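Local coordinates for Tubulin/ftsz, gtpase (PDB 3ZID), which binds guanine nucleotide as a tubulin-like GTPase of the archaeal CetZ family and is probably involved in the control of cell shape, at residues Glu44-Thr50 against Lys64-Val69; Ile125-Lys129 against Met163-Ala168; Leu260-Asn264 against Leu322-Leu328. All coordinates share one frame; numbering follows the deposited sequence.

Interaction 1 (Glu44-Thr50 against Lys64-Val69)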
ATOM      1  N   GLU A  44       3.143  10.802  14.248  1.00 35.73           N
ATOM      2  CA  GLU A  44       2.319  11.867  13.687  1.00 35.14           C
ATOM      3  C   GLU A  44       1.556  11.378  12.466  1.00 32.35           C
ATOM      4  O   GLU A  44       2.060  10.590  11.668  1.00 27.54           O
ATOM      5  CB  GLU A  44       3.187  13.068  13.307  1.00 43.54           C
ATOM      6  CG  GLU A  44       3.959  13.661  14.477  1.00 49.62           C
ATOM      7  CD  GLU A  44       3.142  14.640  15.296  1.00 51.68           C
ATOM      8  OE1 GLU A  44       1.947  14.825  15.003  1.00 54.42           O
ATOM      9  OE2 GLU A  44       3.692  15.211  16.255  1.00 61.75           O
ATOM     10  N   THR A  45       0.322  11.836  12.336  1.00 27.38           N
ATOM     11  CA  THR A  45      -0.510  11.423  11.239  1.00 31.01           C
ATOM     12  C   THR A  45      -1.085  12.647  10.567  1.00 28.03           C
ATOM     13  O   THR A  45      -1.587  13.546  11.238  1.00 26.57           O
ATOM     14  CB  THR A  45      -1.656  10.520  11.721  1.00 33.96           C
ATOM     15  OG1 THR A  45      -2.504  11.251  12.614  1.00 31.40           O
ATOM     16  CG2 THR A  45      -1.103   9.300  12.440  1.00 28.78           C
ATOM     17  N   ILE A  46      -0.996  12.687   9.242  1.00 27.87           N
ATOM     18  CA  ILE A  46      -1.660  13.731   8.475  1.00 24.86           C
ATOM     19  C   ILE A  46      -2.437  13.098   7.349  1.00 21.98           C
ATOM     20  O   ILE A  46      -1.881  12.343   6.567  1.00 23.23           O
ATOM     21  CB  ILE A  46      -0.685  14.742   7.877  1.00 26.01           C
ATOM     22  CG1 ILE A  46       0.233  15.296   8.961  1.00 25.50           C
ATOM     23  CG2 ILE A  46      -1.454  15.905   7.220  1.00 20.95           C
ATOM     24  CD1 ILE A  46       1.326  16.158   8.395  1.00 31.61           C
ATOM     25  N   ALA A  47      -3.736  13.371   7.311  1.00 22.36           N
ATOM     26  CA  ALA A  47      -4.572  12.963   6.204  1.00 19.92           C
ATOM     27  C   ALA A  47      -4.592  14.100   5.184  1.00 24.04           C
ATOM     28  O   ALA A  47      -5.014  15.208   5.488  1.00 24.63           O
ATOM     29  CB  ALA A  47      -5.959  12.673   6.689  1.00 22.08           C
ATOM     30  N   ILE A  48      -4.144  13.821   3.969  1.00 27.13           N
ATOM     31  CA  ILE A  48      -4.076  14.851   2.939  1.00 22.78           C
ATOM     32  C   ILE A  48      -5.066  14.509   1.821  1.00 20.08           C
ATOM     33  O   ILE A  48      -5.135  13.361   1.365  1.00 22.33           O
ATOM     34  CB  ILE A  48      -2.628  14.975   2.410  1.00 25.51           C
ATOM     35  CG1 ILE A  48      -1.663  15.138   3.594  1.00 25.40           C
ATOM     36  CG2 ILE A  48      -2.506  16.147   1.424  1.00 27.72           C
ATOM     37  CD1 ILE A  48      -0.189  15.086   3.258  1.00 20.73           C
ATOM     38  N   ASN A  49      -5.842  15.507   1.393  1.00 23.44           N
ATOM     39  CA  ASN A  49      -6.825  15.327   0.328  1.00 23.46           C
ATOM     40  C   ASN A  49      -7.208  16.636  -0.363  1.00 28.39           C
ATOM     41  O   ASN A  49      -7.155  17.706   0.235  1.00 33.63           O
ATOM     42  CB  ASN A  49      -8.089  14.662   0.879  1.00 22.04           C
ATOM     43  CG  ASN A  49      -8.766  13.759  -0.133  1.00 27.98           C
ATOM     44  OD1 ASN A  49      -8.794  14.050  -1.337  1.00 26.93           O
ATOM     45  ND2 ASN A  49      -9.295  12.635   0.345  1.00 22.44           N
ATOM     46  N   THR A  50      -7.596  16.531  -1.627  1.00 31.28           N
ATOM     47  CA  THR A  50      -8.092  17.672  -2.379  1.00 32.63           C
ATOM     48  C   THR A  50      -9.606  17.733  -2.286  1.00 32.67           C
ATOM     49  O   THR A  50     -10.211  18.707  -2.706  1.00 40.38           O
ATOM     50  CB  THR A  50      -7.741  17.549  -3.858  1.00 30.36           C
ATOM     51  OG1 THR A  50      -8.261  16.312  -4.372  1.00 32.44           O
ATOM     52  CG2 THR A  50      -6.235  17.593  -4.060  1.00 27.91           C
ATOM     53  N   LYS A  64      -6.617  19.070  13.319  1.00 36.98           N
ATOM     54  CA  LYS A  64      -5.290  19.563  12.979  1.00 38.99           C
ATOM     55  C   LYS A  64      -4.527  18.622  12.056  1.00 37.64           C
ATOM     56  O   LYS A  64      -3.536  19.013  11.443  1.00 37.20           O
ATOM     57  CB  LYS A  64      -4.478  19.781  14.241  1.00 40.93           C
ATOM     58  CG  LYS A  64      -4.450  18.575  15.152  1.00 48.28           C
ATOM     59  CD  LYS A  64      -3.472  18.789  16.302  1.00 53.31           C
ATOM     60  CE  LYS A  64      -2.033  18.499  15.881  1.00 49.15           C
ATOM     61  NZ  LYS A  64      -1.736  17.044  15.932  1.00 44.67           N
ATOM     62  N   ASP A  65      -4.987  17.380  11.968  1.00 31.43           N
ATOM     63  CA  ASP A  65      -4.299  16.385  11.169  1.00 33.82           C
ATOM     64  C   ASP A  65      -5.020  16.158   9.844  1.00 34.08           C
ATOM     65  O   ASP A  65      -4.716  15.213   9.113  1.00 32.71           O
ATOM     66  CB  ASP A  65      -4.184  15.075  11.952  1.00 35.65           C
ATOM     67  CG  ASP A  65      -3.283  15.199  13.172  1.00 43.43           C
ATOM     68  OD1 ASP A  65      -2.551  16.205  13.278  1.00 43.44           O
ATOM     69  OD2 ASP A  65      -3.283  14.271  14.010  1.00 44.15           O
ATOM     70  N   ARG A  66      -5.985  17.024   9.548  1.00 35.37           N
ATOM     71  CA  ARG A  66      -6.720  16.955   8.290  1.00 33.11           C
ATOM     72  C   ARG A  66      -6.342  18.119   7.401  1.00 35.96           C
ATOM     73  O   ARG A  66      -6.717  19.258   7.659  1.00 35.19           O
ATOM     74  CB  ARG A  66      -8.229  16.956   8.515  1.00 32.52           C
ATOM     75  CG  ARG A  66      -8.720  15.886   9.433  1.00 34.71           C
ATOM     76  CD  ARG A  66     -10.241  15.885   9.481  1.00 39.82           C
ATOM     77  NE  ARG A  66     -10.727  14.956  10.493  1.00 45.32           N
ATOM     78  CZ  ARG A  66     -12.009  14.708  10.731  1.00 50.14           C
ATOM     79  NH1 ARG A  66     -12.943  15.324  10.023  1.00 48.26           N
ATOM     80  NH2 ARG A  66     -12.352  13.836  11.669  1.00 52.99           N
ATOM     81  N   LEU A  67      -5.558  17.814   6.375  1.00 38.23           N
ATOM     82  CA  LEU A  67      -5.017  18.821   5.486  1.00 31.09           C
ATOM     83  C   LEU A  67      -5.767  18.864   4.158  1.00 35.81           C
ATOM     84  O   LEU A  67      -5.694  17.923   3.352  1.00 27.72           O
ATOM     85  CB  LEU A  67      -3.525  18.582   5.259  1.00 36.29           C
ATOM     86  CG  LEU A  67      -2.852  19.634   4.372  1.00 40.21           C
ATOM     87  CD1 LEU A  67      -2.990  21.012   4.991  1.00 38.82           C
ATOM     88  CD2 LEU A  67      -1.391  19.304   4.167  1.00 42.30           C
ATOM     89  N   HIS A  68      -6.531  19.937   3.964  1.00 38.51           N
ATOM     90  CA  HIS A  68      -7.222  20.168   2.707  1.00 41.83           C
ATOM     91  C   HIS A  68      -6.313  20.901   1.731  1.00 37.30           C
ATOM     92  O   HIS A  68      -5.713  21.918   2.059  1.00 35.74           O
ATOM     93  CB  HIS A  68      -8.509  20.971   2.916  1.00 43.50           C
ATOM     94  CG  HIS A  68      -9.343  21.089   1.677  1.00 44.27           C
ATOM     95  ND1 HIS A  68     -10.036  22.231   1.353  1.00 47.46           N
ATOM     96  CD2 HIS A  68      -9.593  20.203   0.683  1.00 44.55           C
ATOM     97  CE1 HIS A  68     -10.677  22.048   0.211  1.00 46.86           C
ATOM     98  NE2 HIS A  68     -10.425  20.825  -0.216  1.00 47.25           N
ATOM     99  N   VAL A  69      -6.191  20.352   0.537  1.00 31.65           N
ATOM    100  CA  VAL A  69      -5.440  20.995  -0.522  1.00 32.23           C
ATOM    101  C   VAL A  69      -6.435  21.481  -1.560  1.00 34.77           C
ATOM    102  O   VAL A  69      -6.963  20.675  -2.321  1.00 41.25           O
ATOM    103  CB  VAL A  69      -4.460  20.013  -1.166  1.00 39.39           C
ATOM    104  CG1 VAL A  69      -3.689  20.695  -2.272  1.00 31.81           C
ATOM    105  CG2 VAL A  69      -3.524  19.403  -0.101  1.00 36.26           C
TER
HETATM  106  O   HOH W   1      -0.569  13.523  14.588  1.00 33.36           O

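Interaction 2 (Ile125-Lys129 against Met163-Ala168)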
ATOM      1  N   ILE A 125       7.060  11.920  -2.056  1.00 24.52           N
ATOM      2  CA  ILE A 125       8.174  11.102  -1.585  1.00 30.83           C
ATOM      3  C   ILE A 125       9.488  11.692  -2.108  1.00 31.95           C
ATOM      4  O   ILE A 125      10.484  11.781  -1.375  1.00 28.44           O
ATOM      5  CB  ILE A 125       8.002   9.634  -2.017  1.00 27.44           C
ATOM      6  CG1 ILE A 125       6.852   9.003  -1.231  1.00 28.83           C
ATOM      7  CG2 ILE A 125       9.299   8.854  -1.848  1.00 26.01           C
ATOM      8  CD1 ILE A 125       6.326   7.718  -1.845  1.00 33.82           C
ATOM      9  N   HIS A 126       9.479  12.122  -3.364  1.00 26.80           N
ATOM     10  CA  HIS A 126      10.666  12.729  -3.939  1.00 28.68           C
ATOM     11  C   HIS A 126      11.150  13.880  -3.073  1.00 34.60           C
ATOM     12  O   HIS A 126      12.333  13.987  -2.748  1.00 34.90           O
ATOM     13  CB  HIS A 126      10.385  13.258  -5.354  1.00 32.19           C
ATOM     14  CG  HIS A 126      11.595  13.858  -6.013  1.00 31.06           C
ATOM     15  ND1 HIS A 126      12.727  13.122  -6.299  1.00 35.24           N
ATOM     16  CD2 HIS A 126      11.880  15.135  -6.357  1.00 28.74           C
ATOM     17  CE1 HIS A 126      13.638  13.912  -6.838  1.00 34.48           C
ATOM     18  NE2 HIS A 126      13.148  15.136  -6.888  1.00 37.11           N
ATOM     19  N   GLU A 127      10.224  14.754  -2.713  1.00 30.42           N
ATOM     20  CA  GLU A 127      10.566  15.913  -1.913  1.00 29.63           C
ATOM     21  C   GLU A 127      10.999  15.530  -0.503  1.00 26.87           C
ATOM     22  O   GLU A 127      11.944  16.095   0.041  1.00 29.38           O
ATOM     23  CB  GLU A 127       9.387  16.885  -1.887  1.00 38.16           C
ATOM     24  CG  GLU A 127       9.127  17.542  -3.233  1.00 42.96           C
ATOM     25  CD  GLU A 127      10.369  18.259  -3.761  1.00 56.00           C
ATOM     26  OE1 GLU A 127      11.054  18.952  -2.964  1.00 53.75           O
ATOM     27  OE2 GLU A 127      10.667  18.124  -4.967  1.00 61.69           O
ATOM     28  N   LEU A 128      10.329  14.536   0.068  1.00 28.54           N
ATOM     29  CA  LEU A 128      10.636  14.078   1.426  1.00 33.42           C
ATOM     30  C   LEU A 128      12.043  13.490   1.546  1.00 37.15           C
ATOM     31  O   LEU A 128      12.738  13.707   2.557  1.00 33.35           O
ATOM     32  CB  LEU A 128       9.591  13.052   1.905  1.00 30.57           C
ATOM     33  CG  LEU A 128       8.193  13.611   2.192  1.00 35.14           C
ATOM     34  CD1 LEU A 128       7.193  12.491   2.425  1.00 35.65           C
ATOM     35  CD2 LEU A 128       8.217  14.586   3.368  1.00 44.26           C
ATOM     36  N   LYS A 129      12.459  12.744   0.522  1.00 32.00           N
ATOM     37  CA  LYS A 129      13.782  12.122   0.516  1.00 34.26           C
ATOM     38  C   LYS A 129      14.878  13.171   0.551  1.00 35.79           C
ATOM     39  O   LYS A 129      15.923  12.943   1.144  1.00 34.67           O
ATOM     40  CB  LYS A 129      13.985  11.213  -0.692  1.00 38.26           C
ATOM     41  CG  LYS A 129      13.305   9.869  -0.606  1.00 40.02           C
ATOM     42  CD  LYS A 129      13.603   9.078  -1.859  1.00 46.77           C
ATOM     43  CE  LYS A 129      15.098   8.835  -1.992  1.00 47.67           C
ATOM     44  NZ  LYS A 129      15.494   8.641  -3.421  1.00 53.16           N
ATOM     45  N   MET A 163       6.539   5.184  -8.488  1.00 34.37           N
ATOM     46  CA  MET A 163       6.935   4.790  -7.130  1.00 36.33           C
ATOM     47  C   MET A 163       8.317   4.153  -7.124  1.00 37.50           C
ATOM     48  O   MET A 163       9.172   4.503  -6.320  1.00 40.25           O
ATOM     49  CB  MET A 163       5.932   3.785  -6.542  1.00 36.01           C
ATOM     50  CG  MET A 163       4.663   4.374  -5.927  1.00 37.45           C
ATOM     51  SD  MET A 163       4.966   5.593  -4.630  1.00 40.84           S
ATOM     52  CE  MET A 163       3.318   5.710  -3.982  1.00 34.43           C
ATOM     53  N   ILE A 164       8.523   3.213  -8.034  1.00 37.92           N
ATOM     54  CA  ILE A 164       9.810   2.569  -8.202  1.00 37.48           C
ATOM     55  C   ILE A 164      10.867   3.592  -8.595  1.00 37.40           C
ATOM     56  O   ILE A 164      11.971   3.617  -8.038  1.00 37.77           O
ATOM     57  CB  ILE A 164       9.724   1.490  -9.287  1.00 46.60           C
ATOM     58  CG1 ILE A 164       8.798   0.362  -8.841  1.00 47.87           C
ATOM     59  CG2 ILE A 164      11.099   0.941  -9.631  1.00 50.40           C
ATOM     60  CD1 ILE A 164       8.489  -0.581  -9.964  1.00 55.72           C
ATOM     61  N   GLU A 165      10.504   4.447  -9.545  1.00 37.55           N
ATOM     62  CA  GLU A 165      11.390   5.486 -10.055  1.00 42.66           C
ATOM     63  C   GLU A 165      11.878   6.447  -8.971  1.00 38.09           C
ATOM     64  O   GLU A 165      13.004   6.919  -9.003  1.00 35.85           O
ATOM     65  CB  GLU A 165      10.685   6.249 -11.180  1.00 50.85           C
ATOM     66  CG  GLU A 165      10.586   5.431 -12.464  1.00 62.83           C
ATOM     67  CD  GLU A 165      10.010   6.205 -13.642  1.00 70.69           C
ATOM     68  OE1 GLU A 165       9.276   7.195 -13.416  1.00 71.10           O
ATOM     69  OE2 GLU A 165      10.282   5.805 -14.798  1.00 73.68           O
ATOM     70  N   VAL A 166      11.029   6.742  -8.004  1.00 38.71           N
ATOM     71  CA  VAL A 166      11.377   7.747  -7.010  1.00 43.08           C
ATOM     72  C   VAL A 166      12.307   7.174  -5.922  1.00 41.75           C
ATOM     73  O   VAL A 166      12.821   7.908  -5.073  1.00 45.67           O
ATOM     74  CB  VAL A 166      10.101   8.379  -6.403  1.00 41.91           C
ATOM     75  CG1 VAL A 166       9.497   7.453  -5.360  1.00 40.69           C
ATOM     76  CG2 VAL A 166      10.397   9.744  -5.822  1.00 43.62           C
ATOM     77  N   GLU A 167      12.552   5.866  -5.993  1.00 31.68           N
ATOM     78  CA  GLU A 167      13.529   5.178  -5.146  1.00 35.17           C
ATOM     79  C   GLU A 167      13.271   5.342  -3.646  1.00 37.62           C
ATOM     80  O   GLU A 167      14.158   5.714  -2.878  1.00 38.08           O
ATOM     81  CB  GLU A 167      14.950   5.648  -5.477  1.00 48.27           C
ATOM     82  CG  GLU A 167      15.519   5.068  -6.762  1.00 61.83           C
ATOM     83  CD  GLU A 167      16.910   5.595  -7.082  1.00 73.85           C
ATOM     84  OE1 GLU A 167      17.319   6.619  -6.483  1.00 79.70           O
ATOM     85  OE2 GLU A 167      17.592   4.986  -7.937  1.00 73.11           O
ATOM     86  N   ALA A 168      12.059   5.014  -3.236  1.00 34.87           N
ATOM     87  CA  ALA A 168      11.722   4.938  -1.827  1.00 37.63           C
ATOM     88  C   ALA A 168      12.357   3.685  -1.233  1.00 40.64           C
ATOM     89  O   ALA A 168      13.012   2.938  -1.942  1.00 40.85           O
ATOM     90  CB  ALA A 168      10.230   4.907  -1.659  1.00 35.43           C
TER
HETATM   91  O   HOH W   2      13.793  10.651  -5.865  1.00 43.09           O

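Interaction 3 (Leu260-Asn264 against Leu322-Leu328)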
ATOM      1  N   LEU A 260      -1.131  -9.307   2.569  1.00 20.30           N
ATOM      2  CA  LEU A 260      -1.967  -8.226   2.035  1.00 15.39           C
ATOM      3  C   LEU A 260      -1.976  -8.255   0.491  1.00 16.40           C
ATOM      4  O   LEU A 260      -2.845  -7.664  -0.172  1.00 20.17           O
ATOM      5  CB  LEU A 260      -1.471  -6.874   2.538  1.00 14.92           C
ATOM      6  CG  LEU A 260      -1.617  -6.604   4.035  1.00 21.13           C
ATOM      7  CD1 LEU A 260      -0.968  -5.289   4.356  1.00 17.16           C
ATOM      8  CD2 LEU A 260      -3.089  -6.570   4.437  1.00 20.91           C
ATOM      9  N   TYR A 261      -1.016  -8.988  -0.057  1.00 16.79           N
ATOM     10  CA  TYR A 261      -0.845  -9.172  -1.475  1.00 23.56           C
ATOM     11  C   TYR A 261      -0.494 -10.652  -1.626  1.00 28.15           C
ATOM     12  O   TYR A 261       0.385 -11.132  -0.934  1.00 26.49           O
ATOM     13  CB  TYR A 261       0.291  -8.266  -1.983  1.00 18.03           C
ATOM     14  CG  TYR A 261       0.701  -8.533  -3.428  1.00 23.97           C
ATOM     15  CD1 TYR A 261       1.676  -9.474  -3.733  1.00 28.25           C
ATOM     16  CD2 TYR A 261       0.101  -7.848  -4.485  1.00 27.53           C
ATOM     17  CE1 TYR A 261       2.048  -9.719  -5.050  1.00 33.87           C
ATOM     18  CE2 TYR A 261       0.468  -8.088  -5.800  1.00 25.26           C
ATOM     19  CZ  TYR A 261       1.438  -9.019  -6.075  1.00 31.59           C
ATOM     20  OH  TYR A 261       1.790  -9.259  -7.377  1.00 32.28           O
ATOM     21  N   PRO A 262      -1.162 -11.368  -2.549  1.00 26.43           N
ATOM     22  CA  PRO A 262      -1.033 -12.831  -2.652  1.00 29.90           C
ATOM     23  C   PRO A 262       0.279 -13.333  -3.258  1.00 31.90           C
ATOM     24  O   PRO A 262       0.247 -14.030  -4.275  1.00 29.94           O
ATOM     25  CB  PRO A 262      -2.191 -13.221  -3.579  1.00 34.17           C
ATOM     26  CG  PRO A 262      -2.409 -12.027  -4.431  1.00 33.97           C
ATOM     27  CD  PRO A 262      -2.117 -10.829  -3.536  1.00 33.11           C
ATOM     28  N   ALA A 263       1.410 -13.011  -2.639  1.00 31.68           N
ATOM     29  CA  ALA A 263       2.689 -13.593  -3.052  1.00 32.88           C
ATOM     30  C   ALA A 263       2.727 -15.082  -2.690  1.00 29.29           C
ATOM     31  O   ALA A 263       2.144 -15.516  -1.696  1.00 33.53           O
ATOM     32  CB  ALA A 263       3.848 -12.860  -2.421  1.00 29.10           C
ATOM     33  N   ASN A 264       3.368 -15.874  -3.533  1.00 29.43           N
ATOM     34  CA  ASN A 264       3.494 -17.306  -3.281  1.00 36.13           C
ATOM     35  C   ASN A 264       4.888 -17.616  -2.769  1.00 39.52           C
ATOM     36  O   ASN A 264       5.822 -17.773  -3.559  1.00 42.40           O
ATOM     37  CB  ASN A 264       3.194 -18.123  -4.544  1.00 38.02           C
ATOM     38  CG  ASN A 264       3.084 -19.628  -4.272  1.00 40.65           C
ATOM     39  OD1 ASN A 264       3.678 -20.163  -3.331  1.00 39.03           O
ATOM     40  ND2 ASN A 264       2.326 -20.314  -5.114  1.00 41.05           N
ATOM     41  N   LEU A 322       9.787  -9.014  -2.450  1.00 29.72           N
ATOM     42  CA  LEU A 322       9.538  -9.877  -3.613  1.00 27.55           C
ATOM     43  C   LEU A 322      10.714  -9.916  -4.582  1.00 29.55           C
ATOM     44  O   LEU A 322      11.352  -8.892  -4.824  1.00 33.78           O
ATOM     45  CB  LEU A 322       8.282  -9.424  -4.364  1.00 21.99           C
ATOM     46  CG  LEU A 322       7.035  -9.451  -3.476  1.00 20.21           C
ATOM     47  CD1 LEU A 322       5.787  -9.056  -4.262  1.00 30.15           C
ATOM     48  CD2 LEU A 322       6.881 -10.842  -2.806  1.00 29.00           C
ATOM     49  N   GLU A 323      11.017 -11.105  -5.106  1.00 38.21           N
ATOM     50  CA  GLU A 323      11.915 -11.251  -6.254  1.00 40.10           C
ATOM     51  C   GLU A 323      11.114 -11.188  -7.552  1.00 42.30           C
ATOM     52  O   GLU A 323      11.575 -10.652  -8.549  1.00 46.19           O
ATOM     53  CB  GLU A 323      12.665 -12.591  -6.206  1.00 44.03           C
ATOM     54  CG  GLU A 323      13.632 -12.738  -5.040  1.00 52.45           C
ATOM     55  CD  GLU A 323      14.799 -11.761  -5.096  1.00 53.16           C
ATOM     56  OE1 GLU A 323      15.398 -11.593  -6.178  1.00 48.92           O
ATOM     57  OE2 GLU A 323      15.114 -11.155  -4.052  1.00 58.66           O
ATOM     58  N   ARG A 324       9.921 -11.777  -7.529  1.00 39.88           N
ATOM     59  CA  ARG A 324       9.031 -11.841  -8.683  1.00 40.12           C
ATOM     60  C   ARG A 324       7.612 -11.450  -8.263  1.00 37.83           C
ATOM     61  O   ARG A 324       7.209 -11.673  -7.115  1.00 32.52           O
ATOM     62  CB  ARG A 324       9.044 -13.260  -9.262  1.00 43.48           C
ATOM     63  CG  ARG A 324      10.448 -13.765  -9.523  1.00 45.64           C
ATOM     64  CD  ARG A 324      10.473 -15.152 -10.087  1.00 48.59           C
ATOM     65  NE  ARG A 324      10.548 -16.182  -9.059  1.00 45.98           N
ATOM     66  CZ  ARG A 324       9.545 -17.004  -8.777  1.00 42.32           C
ATOM     67  NH1 ARG A 324       8.394 -16.898  -9.434  1.00 48.21           N
ATOM     68  NH2 ARG A 324       9.691 -17.926  -7.847  1.00 35.53           N
ATOM     69  N   ALA A 325       6.860 -10.854  -9.185  1.00 29.08           N
ATOM     70  CA  ALA A 325       5.491 -10.450  -8.904  1.00 27.36           C
ATOM     71  C   ALA A 325       4.573 -10.668 -10.101  1.00 36.93           C
ATOM     72  O   ALA A 325       4.125  -9.697 -10.709  1.00 41.53           O
ATOM     73  CB  ALA A 325       5.459  -8.992  -8.518  1.00 26.85           C
ATOM     74  N   PRO A 326       4.270 -11.932 -10.435  1.00 34.67           N
ATOM     75  CA  PRO A 326       3.424 -12.191 -11.612  1.00 36.49           C
ATOM     76  C   PRO A 326       2.054 -11.520 -11.512  1.00 37.93           C
ATOM     77  O   PRO A 326       1.485 -11.155 -12.537  1.00 40.92           O
ATOM     78  CB  PRO A 326       3.311 -13.720 -11.642  1.00 41.61           C
ATOM     79  CG  PRO A 326       3.697 -14.172 -10.240  1.00 45.16           C
ATOM     80  CD  PRO A 326       4.712 -13.175  -9.781  1.00 38.64           C
ATOM     81  N   GLY A 327       1.540 -11.342 -10.300  1.00 35.81           N
ATOM     82  CA  GLY A 327       0.258 -10.679 -10.107  1.00 36.81           C
ATOM     83  C   GLY A 327       0.236  -9.243 -10.628  1.00 38.14           C
ATOM     84  O   GLY A 327      -0.776  -8.772 -11.164  1.00 38.77           O
ATOM     85  N   LEU A 328       1.343  -8.535 -10.434  1.00 32.02           N
ATOM     86  CA  LEU A 328       1.500  -7.177 -10.956  1.00 37.22           C
ATOM     87  C   LEU A 328       1.606  -7.157 -12.480  1.00 35.25           C
ATOM     88  O   LEU A 328       1.129  -6.229 -13.133  1.00 35.39           O
ATOM     89  CB  LEU A 328       2.721  -6.499 -10.327  1.00 38.24           C
ATOM     90  CG  LEU A 328       2.566  -6.130  -8.847  1.00 35.54           C
ATOM     91  CD1 LEU A 328       3.830  -5.497  -8.342  1.00 35.62           C
ATOM     92  CD2 LEU A 328       1.395  -5.196  -8.633  1.00 32.77           C
TER
HETATM   93  O   HOH W   3       2.538 -11.981  -7.519  1.00 40.72           O

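Interaction 1 (Glu44-Thr50 against Lys64-Val69)
Ala47 and Asn49 carry the backbone ladder between 44-50 and 64-69, each using both its N-H and its carbonyl. Ala47 N donates to Asp65 O at 2.8 Å and Ala47 O receives Leu67 N; two residues on, Asn49 N binds Leu67 O and Asn49 O takes Val69 N at 2.8 Å. The pattern is that of parallel strands, in which one residue is bonded to the neighbours flanking its partner. On one face, Ile46 and Leu67 lie side by side, with Ile46 CG2 3.9 Å from Leu67 CB. Farther along, Ile48 holds CG2 opposite its backbone N (chi1 -51°), which sets that methyl against Val69 CG2 at 3.7 Å. Strand 66-68 is one edge strand of the Rossmann-like parallel sheet of the GTPase domain, joined to strand 42-49 through helix 52-56 in a beta-alpha-beta unit. The His68 imidazole bonds edge-on through NE2 to Thr50 O at 3.3 Å, although the nitrogen stands above the carbonyl plane, 73° out of it. At the opposite end a water joins Glu44 OE1, Thr45 N and Asp65 OD2. Asp65 OD1 also takes Lys64 NZ on its syn side at 2.9 Å, and Arg100 bridges to both Asp65 and Glu44. Around the nucleotide end, Asn14 and Thr116, both GTP-binding, hold the side chains of Asn49 and Thr50.

Interaction 2 (Ile125-Lys129 against Met163-Ala168)
Val166 is the bump of this contact, sitting in the hollow between Ile125 and His126 of helix 117-131 with one methyl to each. CG2 presses on the backbone at His126, 3.5 Å from His126 CA, and also lies near the plane of the imidazole at the ring edge. CG1 turns instead to Ile125, meeting Ile125 CG2 at 3.8 Å, the two side chains crossing at about a right angle. Val166 reaches both because CG1 sits between its own backbone N and carbonyl carbon (chi1 79°), leaving CG2 anti to the N. Ile125 in turn projects among three residues: its CG2 branch also approaches Ala168 CB at 4.1 Å, while CD1 comes up to Met163 SD at 3.8 Å. The methionine gets there by a bend at chi2 (-56°). Behind this apolar patch lie Val108 and Pro139, from the neighbouring strands 105-111 and 136-143. The contact thus joins helix 117-131 to the C-terminal end of helix 150-165 and the residues that follow, with Glu167 at positive phi. Lys129 reaches across to them: NZ donates to Val166 O at 3.2 Å and more weakly to Glu167 O. A water donates to the same Val166 O and lies in the ring plane of His126, 2.7 Å from ND1. Carbonyls near a helix C-terminus would be expected to attract a cation, which suggests that the ammonium group offsets some of their negative potential.

Interaction 3 (Leu260-Asn264 against Leu322-Leu328)
The start of the long C-terminal helix 326-369 is the site of this contact, where Tyr261, from the loop ahead of strand 270-279, points its phenol hydroxyl into the first turn. The oxygen enters among Ala325, Gly327 and Leu328. OH lies 3.4 Å from Gly327 CA, at a position where the residue has no side chain to stand in the way, and 3.5 Å from Leu328 CG. A water completes the join, 2.8 Å from Tyr261 OH and accepting the N-H of Gly327 at 3.0 Å. This amide belongs to the first turn, where N-H groups have no helical carbonyl before them, so the water satisfies one of them. Two leucines meet the ring obliquely: Leu322 CD1 comes within 3.9 Å of Tyr261 CE1, and Leu328 CD2 is 4.2 Å from Tyr261 CE2. The other branch of Leu322, CD2, touches Ala263 CB at 3.7 Å. The phenol extends toward the helix because its CG is anti to the backbone N (chi1 171°), and Pro262 CD lies over one ring face, offset toward the rim. That proline is the centre of an inverse gamma turn, closed by Ala263 N bonded to Tyr261 O. Leu173 of strand 172-175 touches both Tyr261 and Leu328, bringing the edge of the GTPase sheet into the same core. Ala325 occupies the N-cap position. In the tubulin/FtsZ fold a GTPase domain with a parallel sheet is followed by a second domain with a mixed sheet, and this contact lies where the two meet.

The three contacts follow one another along the chain without overlap and step across the molecule. Interactions 1 and 2 both belong to the GTPase domain, their centres about 20 Å apart: the first at the edge strand 66-68 of the parallel sheet, the second between helices packed against strands 105-111 and 136-143. Interaction 3 lies at the junction with the mixed sheet, its centre about 21 Å from that of interaction 2 and about 31 Å from that of interaction 1, on the opposite side of the chain's centre. The parallel sheet thus spans from interaction 1 at one edge to strand 172-175 at the other, whose Leu173 meets interaction 3 at the start of the C-terminal helix.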